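Long-range contacts in putative adhesin (Komagataella phaffii, PDB 5FX8), which is a putative cell-wall adhesion protein that may take part in cell-cell interaction, represented here by its N-terminal part with two cohesin-like domains: residues I4-V9 and Q136-S141; V10-D15 and S22-V27; V26-F31 and V107-L112; S68-T73 and S307-A312. One frame throughout, in Å; residues are numbered along the deposited sequence.

In the fold
All four contacts reach one beta sheet, and contact 1 joins it to the smaller sheet that holds strand 137-144. Contacts 2 and 3 share V26 and V27 on strand 25-31, which runs between strand 4-11 (contacts 1 and 2) and strand 101-114 (contact 3); S28 N and V30 N donate to T8 O and D6 O, tying contact 1 to contact 3, whose centres lie about 10 Å apart. Contact 1 closes the loop within which contacts 2 and 3 are nested. Contact 4 brings in the C-terminal chain: T309 and R308 bond to F109 and T111 of contact 3, and R308 forms a salt bridge with E12 of contact 2. Contacts 1 and 4 do not touch, their nearest atoms being about 11 Å apart.

Contact 1 of 4, residues I4-V9 and Q136-S141; sequences ISDITV and QTYSPS
Y138 lays its ring against I7 and sends its hydroxyl on to I4, the first residue of the strand it faces. CG1 of I7 sits over one face of the ring, 4.2 Å from its centroid and 20° off the normal, a CH-pi contact, and the two side chains cross at about a right angle. The end of the isoleucine adds to this, with I7 CD1 3.6 Å from Y138 CD1. On the opposite ring face lies the amide nitrogen NE2 of Q136, displaced toward the rim. Beyond the ring, Y138 OH gives a weak hydrogen bond to the backbone carbonyl I4 O at 2.9 Å, while I4 CG2 packs obliquely on CZ of the same ring at 3.9 Å. The tyrosine CG stands opposite its own carbonyl carbon (chi1 -66°), which carries the ring along 4-9 as far as I4.

Further along, P140 plays the equivalent apolar part. Its CG approaches I7 O to 3.4 Å and meets V9 CG2 at 3.7 Å, the methyl and the pyrrolidine crossing at a slant.

In the second shell each segment is held by its own sheet partner. F131 and F129 of strand 126-132 bond to the backbones of Y138 and P140 and also pack on I7 and V9, whereas S28 and V30 of strand 25-31 hold 4-9. No backbone-to-backbone hydrogen bond joins 4-9 to 136-141. Contacts made by the Y138 and P140 side chains bridge strands of different sheets, the face-to-face packing of a beta sandwich, in keeping with a cohesin-like fold.

Contact 2 of 4, residues V10-D15 and S22-V27; sequences VSERTD and SDWFVV
An antiparallel strand pair opens here into the connection between strands 4-11 and 25-31, in the first cohesin-like domain. V10 and V26 form its hydrogen-bonded pair: V26 N gives to V10 O at 2.9 Å, and the return bond from V10 N is weak. Their side chains lie alongside each other, V10 CG2 4.0 Å from V26 CB. S11 and F25 follow as the non-hydrogen-bonded pair, and E12 N then donates almost straight to W24 O at 2.7 Å, with an angle of 171° at the hydrogen.

Past this point side chains take over, and D23 OD2 becomes their focus. S11 OG gives it a hydrogen bond of 2.9 Å from well above the carboxylate plane; R13 NE reaches it from the same face but on the syn side, at 3.1 Å, as a salt bridge. A bend at chi3 (65°) turns the arginine so that this N-H faces the aspartate, the guanidinium and carboxylate planes being 49° apart. Y20 N is a further donor to OD2, and Y20 also makes a cation-pi contact with R13.

E12 runs beside W24, its OE1 3.3 Å from W24 CB, with the carboxylate turned steeply to the indole; that oxygen is claimed by R308 in a salt bridge. With three donors on one oxygen and a guanidinium among them, the buried carboxylate of D23 is probably kept ionised, and it links S11 and R13 of 10-15 to 22-27.

Contact 3 of 4, residues V26-F31 and V107-L112; sequences VVSFVF and VVFFTL
The carbonyl of F110 receives the N-H of V27 at 2.8 Å, almost in line with the C=O bond. In return F110 N donates to V27 O at 3.0 Å, this time tilted 31° out of the carbonyl plane. F29 and V108 make the next reciprocal pair, with V108 N 2.9 Å from F29 O. Between and beyond them V26-T111, S28-F109 and V30-V107 are the non-hydrogen-bonded pairs; the CA-H groups of S28, V107 and F109 add contacts to carbonyl oxygens, F109 CA coming 3.1 Å from V27 O.

Alternation sorts the side chains onto two faces. On that of V26, S28, V107 and F109, F109 CB lies 3.5 Å from S28 OG. The phenylalanine CG is wedged between its own N and carbonyl carbon (chi1 75°), and the ring leads away from 26-31, with CD1 still 4.0 Å from V26 CG1, met obliquely. D310 touches that ring, and the F109 carbonyl accepts from T309 OG1.

The other face is apolar. V27 CG2 touches L112 CD1 at 3.7 Å, and F31 brings CE1 to V108 CB at 4.1 Å. F92 packs edge-to-face on both F29 and F31, and F56 does the same with F110, so aromatic rings from elsewhere in the chain close over this side. One face thus enters the aromatic core and the other is for the most part only partly buried, as befits an antiparallel strand pair in a wall of a beta sandwich.

Contact 4 of 4, residues S68-T73 and S307-A312; sequences SEFFTT and SRTDTA
Two successive rings, F70 and F71, each meet an oxygen of the facing chain at the edge, and T311 O meets both the F71 ring edge and the F71 N-H. T309 OG1 lies in the plane of the F70 ring, 3.3 Å from CE2, and D310 O approaches the same edge at 3.7 Å from CD2. The F70 ring and the T309 side chain come from opposite directions; the threonine hydroxyl is also hydrogen-bonded to F109 O, which probably keeps it at this edge.

F71 N donates to T311 O at 2.9 Å and nearly straight, 173° at the hydrogen. The F71 ring runs beside the T311 side chain, pointing the same way, with CD1 4.1 Å from T311 CB. With T311 OG1 between the backbone N and the carbonyl carbon (chi1 66°), CG2 is anti to that carbon and rests against S68 OG at 3.7 Å and E69 O.

Just before T311 in the chain, D310 OD1 accepts A312 N at 3.1 Å, an Asx turn that shapes the chain as it enters strand 312-319. A parallel bridge between F71 and A312 starts the pairing, continued by F71 with A313 and F314: the C-terminal chain returns to the first cohesin-like domain as a strand parallel to 68-72 and antiparallel to 101-114, in a mixed sheet.

Contact 1 of 4, residues I4-V9 and Q136-S141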
loop_
_atom_site.group_PDB
_atom_site.type_symbol
_atom_site.label_atom_id
_atom_site.label_comp_id
_atom_site.label_asym_id
_atom_site.label_seq_id
_atom_site.Cartn_x
_atom_site.Cartn_y
_atom_site.Cartn_z
ATOM N N ILE C 4 -57.700 51.031 -29.452
ATOM C CA ILE C 4 -56.887 50.005 -28.812
ATOM C C ILE C 4 -57.702 48.726 -28.733
ATOM O O ILE C 4 -58.782 48.715 -28.136
ATOM C CB ILE C 4 -56.436 50.448 -27.421
ATOM C CG1 ILE C 4 -55.444 51.593 -27.526
ATOM C CG2 ILE C 4 -55.857 49.271 -26.665
ATOM C CD1 ILE C 4 -54.962 52.047 -26.215
ATOM N N SER C 5 -57.194 47.647 -29.331
ATOM C CA SER C 5 -57.879 46.357 -29.304
ATOM C C SER C 5 -57.330 45.396 -28.265
ATOM O O SER C 5 -58.012 44.425 -27.915
ATOM C CB SER C 5 -57.809 45.674 -30.675
ATOM O OG SER C 5 -56.481 45.584 -31.154
ATOM N N ASP C 6 -56.116 45.633 -27.783
ATOM C CA ASP C 6 -55.453 44.705 -26.889
ATOM C C ASP C 6 -54.218 45.370 -26.314
ATOM O O ASP C 6 -53.650 46.274 -26.932
ATOM C CB ASP C 6 -55.061 43.426 -27.611
ATOM C CG ASP C 6 -54.912 42.304 -26.674
ATOM O OD1 ASP C 6 -55.295 42.508 -25.500
ATOM O OD2 ASP C 6 -54.449 41.236 -27.102
ATOM N N ILE C 7 -53.830 44.919 -25.121
ATOM C CA ILE C 7 -52.585 45.301 -24.464
ATOM C C ILE C 7 -51.939 44.020 -23.929
ATOM O O ILE C 7 -52.509 43.343 -23.064
ATOM C CB ILE C 7 -52.807 46.323 -23.332
ATOM C CG1 ILE C 7 -53.469 47.594 -23.857
ATOM C CG2 ILE C 7 -51.504 46.721 -22.705
ATOM C CD1 ILE C 7 -53.824 48.601 -22.774
ATOM N N THR C 8 -50.768 43.669 -24.456
ATOM C CA THR C 8 -50.117 42.418 -24.108
ATOM C C THR C 8 -48.800 42.685 -23.399
ATOM O O THR C 8 -48.184 43.736 -23.570
ATOM C CB THR C 8 -49.876 41.554 -25.343
ATOM O OG1 THR C 8 -48.961 42.205 -26.230
ATOM C CG2 THR C 8 -51.178 41.327 -26.054
ATOM N N VAL C 9 -48.389 41.732 -22.573
ATOM C CA VAL C 9 -47.131 41.802 -21.854
ATOM C C VAL C 9 -46.453 40.451 -21.955
ATOM O O VAL C 9 -47.044 39.427 -21.605
ATOM C CB VAL C 9 -47.323 42.179 -20.388
ATOM C CG1 VAL C 9 -45.981 42.256 -19.747
ATOM C CG2 VAL C 9 -48.034 43.488 -20.277
ATOM N N GLN C 136 -62.561 50.329 -20.551
ATOM C CA GLN C 136 -62.177 48.933 -20.449
ATOM C C GLN C 136 -60.896 48.832 -19.654
ATOM O O GLN C 136 -60.107 49.776 -19.604
ATOM C CB GLN C 136 -61.984 48.299 -21.824
ATOM C CG GLN C 136 -61.911 46.807 -21.783
ATOM C CD GLN C 136 -61.747 46.222 -23.154
ATOM O OE1 GLN C 136 -62.056 46.869 -24.150
ATOM N NE2 GLN C 136 -61.244 44.995 -23.220
ATOM N N THR C 137 -60.721 47.687 -19.005
ATOM C CA THR C 137 -59.487 47.342 -18.320
ATOM C C THR C 137 -58.874 46.134 -19.009
ATOM O O THR C 137 -59.573 45.161 -19.298
ATOM C CB THR C 137 -59.715 47.046 -16.841
ATOM O OG1 THR C 137 -59.935 48.264 -16.124
ATOM C CG2 THR C 137 -58.501 46.436 -16.287
ATOM N N TYR C 138 -57.584 46.219 -19.306
ATOM C CA TYR C 138 -56.844 45.121 -19.905
ATOM C C TYR C 138 -55.942 44.500 -18.849
ATOM O O TYR C 138 -55.196 45.209 -18.171
ATOM C CB TYR C 138 -56.012 45.605 -21.082
ATOM C CG TYR C 138 -56.787 46.093 -22.253
ATOM C CD1 TYR C 138 -57.187 47.414 -22.340
ATOM C CD2 TYR C 138 -57.095 45.245 -23.296
ATOM C CE1 TYR C 138 -57.881 47.867 -23.429
ATOM C CE2 TYR C 138 -57.781 45.684 -24.383
ATOM C CZ TYR C 138 -58.171 46.990 -24.449
ATOM O OH TYR C 138 -58.867 47.425 -25.546
ATOM N N SER C 139 -55.994 43.178 -18.725
ATOM C CA SER C 139 -55.273 42.464 -17.671
ATOM C C SER C 139 -54.491 41.281 -18.214
ATOM O O SER C 139 -54.792 40.129 -17.885
ATOM C CB SER C 139 -56.236 41.993 -16.591
ATOM O OG SER C 139 -56.750 43.108 -15.924
ATOM N N PRO C 140 -53.452 41.527 -19.009
ATOM C CA PRO C 140 -52.564 40.434 -19.409
ATOM C C PRO C 140 -51.868 39.824 -18.209
ATOM O O PRO C 140 -51.689 40.448 -17.162
ATOM C CB PRO C 140 -51.558 41.116 -20.332
ATOM C CG PRO C 140 -51.545 42.518 -19.864
ATOM C CD PRO C 140 -52.958 42.827 -19.490
ATOM N N SER C 141 -51.439 38.582 -18.391
ATOM C CA SER C 141 -50.881 37.805 -17.299
ATOM C C SER C 141 -49.511 37.258 -17.664
ATOM O O SER C 141 -49.269 36.879 -18.808
ATOM C CB SER C 141 -51.815 36.673 -16.930
ATOM O OG SER C 141 -51.824 36.510 -15.533
#

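Contact 2 of 4, residues V10-D15 and S22-V27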
loop_
_atom_site.group_PDB
_atom_site.type_symbol
_atom_site.label_atom_id
_atom_site.label_comp_id
_atom_site.label_asym_id
_atom_site.label_seq_id
_atom_site.Cartn_x
_atom_site.Cartn_y
_atom_site.Cartn_z
ATOM N N VAL C 10 -45.228 40.439 -22.447
ATOM C CA VAL C 10 -44.416 39.236 -22.497
ATOM C C VAL C 10 -43.009 39.617 -22.077
ATOM O O VAL C 10 -42.680 40.794 -21.916
ATOM C CB VAL C 10 -44.390 38.578 -23.887
ATOM C CG1 VAL C 10 -45.785 38.309 -24.360
ATOM C CG2 VAL C 10 -43.669 39.449 -24.864
ATOM N N SER C 11 -42.184 38.598 -21.896
ATOM C CA SER C 11 -40.788 38.781 -21.540
ATOM C C SER C 11 -39.980 38.954 -22.812
ATOM O O SER C 11 -40.132 38.173 -23.751
ATOM C CB SER C 11 -40.278 37.579 -20.749
ATOM O OG SER C 11 -38.872 37.606 -20.632
ATOM N N GLU C 12 -39.132 39.981 -22.846
ATOM C CA GLU C 12 -38.242 40.136 -23.991
ATOM C C GLU C 12 -37.287 38.954 -24.100
ATOM O O GLU C 12 -36.907 38.557 -25.207
ATOM C CB GLU C 12 -37.488 41.464 -23.894
ATOM C CG GLU C 12 -36.533 41.743 -25.034
ATOM C CD GLU C 12 -36.148 43.230 -25.202
ATOM O OE1 GLU C 12 -35.728 43.900 -24.235
ATOM O OE2 GLU C 12 -36.277 43.731 -26.332
ATOM N N ARG C 13 -36.936 38.350 -22.964
ATOM C CA ARG C 13 -36.021 37.214 -22.950
ATOM C C ARG C 13 -36.652 35.979 -23.578
ATOM O O ARG C 13 -36.091 35.387 -24.502
ATOM C CB ARG C 13 -35.596 36.939 -21.511
ATOM C CG ARG C 13 -34.685 35.776 -21.321
ATOM C CD ARG C 13 -34.288 35.651 -19.864
ATOM N NE ARG C 13 -35.411 35.331 -18.983
ATOM C CZ ARG C 13 -35.890 34.104 -18.780
ATOM N NH1 ARG C 13 -35.366 33.064 -19.412
ATOM N NH2 ARG C 13 -36.919 33.916 -17.960
ATOM N N THR C 14 -37.827 35.580 -23.106
ATOM C CA THR C 14 -38.456 34.362 -23.594
ATOM C C THR C 14 -39.412 34.589 -24.751
ATOM O O THR C 14 -39.689 33.636 -25.487
ATOM C CB THR C 14 -39.223 33.686 -22.472
ATOM O OG1 THR C 14 -40.348 34.503 -22.136
ATOM C CG2 THR C 14 -38.341 33.536 -21.257
ATOM N N ASP C 15 -39.923 35.816 -24.923
ATOM C CA ASP C 15 -40.976 36.125 -25.897
ATOM C C ASP C 15 -42.273 35.394 -25.548
ATOM O O ASP C 15 -43.050 35.004 -26.419
ATOM C CB ASP C 15 -40.519 35.806 -27.330
ATOM C CG ASP C 15 -41.312 36.561 -28.414
ATOM O OD1 ASP C 15 -42.394 37.119 -28.136
ATOM O OD2 ASP C 15 -40.855 36.574 -29.576
ATOM N N SER C 22 -36.138 39.959 -13.326
ATOM C CA SER C 22 -35.136 40.880 -13.832
ATOM C C SER C 22 -35.323 41.213 -15.305
ATOM O O SER C 22 -34.530 41.982 -15.854
ATOM C CB SER C 22 -33.737 40.294 -13.614
ATOM O OG SER C 22 -33.501 39.189 -14.468
ATOM N N ASP C 23 -36.355 40.675 -15.939
ATOM C CA ASP C 23 -36.523 40.748 -17.374
ATOM C C ASP C 23 -37.030 42.109 -17.833
ATOM O O ASP C 23 -37.656 42.860 -17.079
ATOM C CB ASP C 23 -37.484 39.670 -17.832
ATOM C CG ASP C 23 -36.861 38.315 -17.813
ATOM O OD1 ASP C 23 -35.621 38.237 -17.643
ATOM O OD2 ASP C 23 -37.603 37.334 -17.999
ATOM N N TRP C 24 -36.724 42.423 -19.090
ATOM C CA TRP C 24 -37.441 43.448 -19.830
ATOM C C TRP C 24 -38.774 42.871 -20.282
ATOM O O TRP C 24 -38.817 41.802 -20.899
ATOM C CB TRP C 24 -36.656 43.909 -21.056
ATOM C CG TRP C 24 -35.415 44.673 -20.807
ATOM C CD1 TRP C 24 -34.140 44.208 -20.891
ATOM C CD2 TRP C 24 -35.311 46.064 -20.484
ATOM N NE1 TRP C 24 -33.246 45.209 -20.608
ATOM C CE2 TRP C 24 -33.942 46.361 -20.362
ATOM C CE3 TRP C 24 -36.241 47.079 -20.260
ATOM C CZ2 TRP C 24 -33.488 47.628 -20.031
ATOM C CZ3 TRP C 24 -35.790 48.330 -19.928
ATOM C CH2 TRP C 24 -34.433 48.597 -19.817
ATOM N N PHE C 25 -39.858 43.588 -19.975
ATOM C CA PHE C 25 -41.213 43.227 -20.363
ATOM C C PHE C 25 -41.658 44.093 -21.529
ATOM O O PHE C 25 -41.772 45.313 -21.394
ATOM C CB PHE C 25 -42.168 43.408 -19.196
ATOM C CG PHE C 25 -41.925 42.463 -18.078
ATOM C CD1 PHE C 25 -40.940 42.715 -17.140
ATOM C CD2 PHE C 25 -42.686 41.310 -17.957
ATOM C CE1 PHE C 25 -40.725 41.830 -16.106
ATOM C CE2 PHE C 25 -42.467 40.430 -16.916
ATOM C CZ PHE C 25 -41.489 40.692 -15.989
ATOM N N VAL C 26 -41.911 43.456 -22.666
ATOM C CA VAL C 26 -42.442 44.119 -23.849
ATOM C C VAL C 26 -43.917 44.412 -23.600
ATOM O O VAL C 26 -44.742 43.497 -23.615
ATOM C CB VAL C 26 -42.257 43.229 -25.078
ATOM C CG1 VAL C 26 -42.770 43.889 -26.319
ATOM C CG2 VAL C 26 -40.820 42.896 -25.220
ATOM N N VAL C 27 -44.258 45.671 -23.355
ATOM C CA VAL C 27 -45.647 46.087 -23.170
ATOM C C VAL C 27 -46.161 46.632 -24.497
ATOM O O VAL C 27 -45.786 47.734 -24.893
ATOM C CB VAL C 27 -45.781 47.138 -22.066
ATOM C CG1 VAL C 27 -47.210 47.538 -21.922
ATOM C CG2 VAL C 27 -45.292 46.596 -20.782
#

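Contact 3 of 4, residues V26-F31 and V107-L112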
loop_
_atom_site.group_PDB
_atom_site.type_symbol
_atom_site.label_atom_id
_atom_site.label_comp_id
_atom_site.label_asym_id
_atom_site.label_seq_id
_atom_site.Cartn_x
_atom_site.Cartn_y
_atom_site.Cartn_z
ATOM N N VAL C 26 -41.911 43.456 -22.666
ATOM C CA VAL C 26 -42.442 44.119 -23.849
ATOM C C VAL C 26 -43.917 44.412 -23.600
ATOM O O VAL C 26 -44.742 43.497 -23.615
ATOM C CB VAL C 26 -42.257 43.229 -25.078
ATOM C CG1 VAL C 26 -42.770 43.889 -26.319
ATOM C CG2 VAL C 26 -40.820 42.896 -25.220
ATOM N N VAL C 27 -44.258 45.671 -23.355
ATOM C CA VAL C 27 -45.647 46.087 -23.170
ATOM C C VAL C 27 -46.161 46.632 -24.497
ATOM O O VAL C 27 -45.786 47.734 -24.893
ATOM C CB VAL C 27 -45.781 47.138 -22.066
ATOM C CG1 VAL C 27 -47.210 47.538 -21.922
ATOM C CG2 VAL C 27 -45.292 46.596 -20.782
ATOM N N SER C 28 -47.047 45.895 -25.167
ATOM C CA SER C 28 -47.479 46.182 -26.534
ATOM C C SER C 28 -48.903 46.722 -26.582
ATOM O O SER C 28 -49.828 46.107 -26.053
ATOM C CB SER C 28 -47.395 44.929 -27.393
ATOM O OG SER C 28 -46.063 44.491 -27.483
ATOM N N PHE C 29 -49.085 47.842 -27.265
ATOM C CA PHE C 29 -50.397 48.466 -27.420
ATOM C C PHE C 29 -50.845 48.239 -28.854
ATOM O O PHE C 29 -50.318 48.855 -29.774
ATOM C CB PHE C 29 -50.343 49.953 -27.068
ATOM C CG PHE C 29 -49.978 50.216 -25.644
ATOM C CD1 PHE C 29 -48.651 50.336 -25.264
ATOM C CD2 PHE C 29 -50.953 50.301 -24.674
ATOM C CE1 PHE C 29 -48.301 50.556 -23.957
ATOM C CE2 PHE C 29 -50.618 50.537 -23.366
ATOM C CZ PHE C 29 -49.281 50.663 -23.008
ATOM N N VAL C 30 -51.776 47.337 -29.042
ATOM C CA VAL C 30 -52.242 46.964 -30.365
ATOM C C VAL C 30 -53.337 47.928 -30.786
ATOM O O VAL C 30 -54.257 48.205 -30.012
ATOM C CB VAL C 30 -52.746 45.513 -30.372
ATOM C CG1 VAL C 30 -53.250 45.099 -31.750
ATOM C CG2 VAL C 30 -51.644 44.609 -29.932
ATOM N N PHE C 31 -53.235 48.436 -32.012
ATOM C CA PHE C 31 -54.200 49.359 -32.591
ATOM C C PHE C 31 -54.816 48.718 -33.819
ATOM O O PHE C 31 -54.097 48.265 -34.709
ATOM C CB PHE C 31 -53.551 50.682 -32.973
ATOM C CG PHE C 31 -53.089 51.503 -31.804
ATOM C CD1 PHE C 31 -51.873 51.266 -31.212
ATOM C CD2 PHE C 31 -53.859 52.535 -31.327
ATOM C CE1 PHE C 31 -51.447 52.018 -30.172
ATOM C CE2 PHE C 31 -53.432 53.291 -30.288
ATOM C CZ PHE C 31 -52.218 53.024 -29.707
ATOM N N VAL C 107 -48.814 48.449 -33.859
ATOM C CA VAL C 107 -48.484 48.070 -32.493
ATOM C C VAL C 107 -47.448 49.053 -31.950
ATOM O O VAL C 107 -46.357 49.195 -32.516
ATOM C CB VAL C 107 -47.953 46.624 -32.395
ATOM C CG1 VAL C 107 -47.706 46.284 -30.938
ATOM C CG2 VAL C 107 -48.898 45.616 -33.037
ATOM N N VAL C 108 -47.773 49.723 -30.856
ATOM C CA VAL C 108 -46.795 50.503 -30.116
ATOM C C VAL C 108 -46.373 49.683 -28.909
ATOM O O VAL C 108 -47.216 49.220 -28.135
ATOM C CB VAL C 108 -47.358 51.875 -29.699
ATOM C CG1 VAL C 108 -46.543 52.474 -28.554
ATOM C CG2 VAL C 108 -47.364 52.832 -30.872
ATOM N N PHE C 109 -45.076 49.476 -28.756
ATOM C CA PHE C 109 -44.576 48.767 -27.595
ATOM C C PHE C 109 -43.451 49.545 -26.938
ATOM O O PHE C 109 -42.747 50.329 -27.574
ATOM C CB PHE C 109 -44.116 47.352 -27.951
ATOM C CG PHE C 109 -42.817 47.285 -28.677
ATOM C CD1 PHE C 109 -41.624 47.281 -27.988
ATOM C CD2 PHE C 109 -42.794 47.145 -30.049
ATOM C CE1 PHE C 109 -40.442 47.206 -28.646
ATOM C CE2 PHE C 109 -41.605 47.057 -30.711
ATOM C CZ PHE C 109 -40.428 47.086 -30.008
ATOM N N PHE C 110 -43.316 49.335 -25.647
ATOM C CA PHE C 110 -42.179 49.791 -24.883
ATOM C C PHE C 110 -41.670 48.637 -24.032
ATOM O O PHE C 110 -42.424 47.723 -23.695
ATOM C CB PHE C 110 -42.537 50.950 -23.981
ATOM C CG PHE C 110 -43.012 52.156 -24.699
ATOM C CD1 PHE C 110 -42.111 53.087 -25.187
ATOM C CD2 PHE C 110 -44.365 52.395 -24.855
ATOM C CE1 PHE C 110 -42.557 54.240 -25.826
ATOM C CE2 PHE C 110 -44.816 53.536 -25.495
ATOM C CZ PHE C 110 -43.913 54.455 -25.984
ATOM N N THR C 111 -40.380 48.679 -23.692
ATOM C CA THR C 111 -39.778 47.688 -22.815
ATOM C C THR C 111 -39.659 48.291 -21.422
ATOM O O THR C 111 -38.999 49.313 -21.227
ATOM C CB THR C 111 -38.416 47.200 -23.325
ATOM O OG1 THR C 111 -37.477 48.276 -23.333
ATOM C CG2 THR C 111 -38.521 46.637 -24.709
ATOM N N LEU C 112 -40.289 47.648 -20.457
ATOM C CA LEU C 112 -40.290 48.110 -19.083
ATOM C C LEU C 112 -39.627 47.065 -18.198
ATOM O O LEU C 112 -39.518 45.893 -18.557
ATOM C CB LEU C 112 -41.720 48.382 -18.597
ATOM C CG LEU C 112 -42.542 49.275 -19.515
ATOM C CD1 LEU C 112 -43.929 49.485 -18.979
ATOM C CD2 LEU C 112 -41.868 50.589 -19.622
#

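Contact 4 of 4, residues S68-T73 and S307-A312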
loop_
_atom_site.group_PDB
_atom_site.type_symbol
_atom_site.label_atom_id
_atom_site.label_comp_id
_atom_site.label_asym_id
_atom_site.label_seq_id
_atom_site.Cartn_x
_atom_site.Cartn_y
_atom_site.Cartn_z
ATOM N N SER C 68 -41.930 59.905 -27.753
ATOM C CA SER C 68 -41.529 59.581 -29.100
ATOM C C SER C 68 -42.693 59.848 -30.031
ATOM O O SER C 68 -43.840 59.950 -29.606
ATOM C CB SER C 68 -41.079 58.129 -29.211
ATOM O OG SER C 68 -40.579 57.853 -30.502
ATOM N N GLU C 69 -42.369 59.976 -31.302
ATOM C CA GLU C 69 -43.303 60.008 -32.414
ATOM C C GLU C 69 -43.357 58.627 -33.057
ATOM O O GLU C 69 -42.349 57.927 -33.108
ATOM C CB GLU C 69 -42.833 61.046 -33.429
ATOM C CG GLU C 69 -43.706 61.203 -34.644
ATOM C CD GLU C 69 -44.760 62.196 -34.408
ATOM O OE1 GLU C 69 -44.512 63.078 -33.588
ATOM O OE2 GLU C 69 -45.814 62.104 -35.034
ATOM N N PHE C 70 -44.524 58.240 -33.577
ATOM C CA PHE C 70 -44.657 56.948 -34.245
ATOM C C PHE C 70 -45.180 57.114 -35.670
ATOM O O PHE C 70 -46.030 57.964 -35.937
ATOM C CB PHE C 70 -45.537 56.019 -33.420
ATOM C CG PHE C 70 -44.916 55.635 -32.117
ATOM C CD1 PHE C 70 -45.002 56.468 -31.018
ATOM C CD2 PHE C 70 -44.195 54.471 -32.006
ATOM C CE1 PHE C 70 -44.394 56.135 -29.834
ATOM C CE2 PHE C 70 -43.584 54.128 -30.823
ATOM C CZ PHE C 70 -43.685 54.954 -29.733
ATOM N N PHE C 71 -44.657 56.299 -36.587
ATOM C CA PHE C 71 -44.864 56.442 -38.019
ATOM C C PHE C 71 -45.425 55.153 -38.596
ATOM O O PHE C 71 -45.436 54.113 -37.943
ATOM C CB PHE C 71 -43.560 56.798 -38.745
ATOM C CG PHE C 71 -42.848 57.957 -38.160
ATOM C CD1 PHE C 71 -42.059 57.805 -37.039
ATOM C CD2 PHE C 71 -42.964 59.201 -38.713
ATOM C CE1 PHE C 71 -41.412 58.868 -36.487
ATOM C CE2 PHE C 71 -42.311 60.271 -38.154
ATOM C CZ PHE C 71 -41.535 60.100 -37.043
ATOM N N THR C 72 -45.921 55.238 -39.833
ATOM C CA THR C 72 -46.204 54.053 -40.623
ATOM C C THR C 72 -44.903 53.490 -41.165
ATOM O O THR C 72 -43.856 54.132 -41.115
ATOM C CB THR C 72 -47.123 54.363 -41.795
ATOM O OG1 THR C 72 -46.477 55.321 -42.636
ATOM C CG2 THR C 72 -48.444 54.927 -41.332
ATOM N N THR C 73 -44.974 52.271 -41.702
ATOM C CA THR C 73 -43.801 51.688 -42.341
ATOM C C THR C 73 -43.320 52.552 -43.492
ATOM O O THR C 73 -42.151 52.490 -43.865
ATOM C CB THR C 73 -44.130 50.302 -42.845
ATOM O OG1 THR C 73 -45.205 50.416 -43.773
ATOM C CG2 THR C 73 -44.579 49.414 -41.712
ATOM N N SER C 307 -35.253 51.680 -21.637
ATOM C CA SER C 307 -36.498 51.271 -22.270
ATOM C C SER C 307 -36.471 51.621 -23.749
ATOM O O SER C 307 -36.032 52.698 -24.139
ATOM C CB SER C 307 -37.681 51.961 -21.602
ATOM O OG SER C 307 -37.805 51.601 -20.239
ATOM N N ARG C 308 -36.963 50.715 -24.573
ATOM C CA ARG C 308 -36.827 50.844 -26.007
ATOM C C ARG C 308 -38.181 50.674 -26.673
ATOM O O ARG C 308 -39.125 50.154 -26.080
ATOM C CB ARG C 308 -35.815 49.828 -26.547
ATOM C CG ARG C 308 -34.394 50.156 -26.131
ATOM C CD ARG C 308 -33.574 48.931 -25.830
ATOM N NE ARG C 308 -34.064 48.140 -24.700
ATOM C CZ ARG C 308 -34.582 46.923 -24.817
ATOM N NH1 ARG C 308 -34.666 46.350 -26.006
ATOM N NH2 ARG C 308 -35.009 46.282 -23.747
ATOM N N THR C 309 -38.266 51.130 -27.921
ATOM C CA THR C 309 -39.493 51.024 -28.687
ATOM C C THR C 309 -39.140 50.784 -30.150
ATOM O O THR C 309 -37.992 50.500 -30.480
ATOM C CB THR C 309 -40.353 52.274 -28.484
ATOM O OG1 THR C 309 -41.593 52.064 -29.146
ATOM C CG2 THR C 309 -39.691 53.481 -29.070
ATOM N N ASP C 310 -40.134 50.866 -31.031
ATOM C CA ASP C 310 -39.914 50.828 -32.478
ATOM C C ASP C 310 -40.851 51.833 -33.131
ATOM O O ASP C 310 -42.069 51.640 -33.139
ATOM C CB ASP C 310 -40.130 49.433 -33.061
ATOM C CG ASP C 310 -39.875 49.377 -34.587
ATOM O OD1 ASP C 310 -39.446 50.394 -35.190
ATOM O OD2 ASP C 310 -40.066 48.294 -35.193
ATOM N N THR C 311 -40.284 52.886 -33.718
ATOM C CA THR C 311 -41.125 53.951 -34.233
ATOM C C THR C 311 -41.840 53.570 -35.512
ATOM O O THR C 311 -42.856 54.185 -35.831
ATOM C CB THR C 311 -40.315 55.213 -34.453
ATOM O OG1 THR C 311 -39.354 54.999 -35.492
ATOM C CG2 THR C 311 -39.632 55.564 -33.193
ATOM N N ALA C 312 -41.356 52.572 -36.245
ATOM C CA ALA C 312 -42.042 52.104 -37.449
ATOM C C ALA C 312 -43.146 51.132 -37.037
ATOM O O ALA C 312 -43.066 49.921 -37.236
ATOM C CB ALA C 312 -41.058 51.457 -38.409
#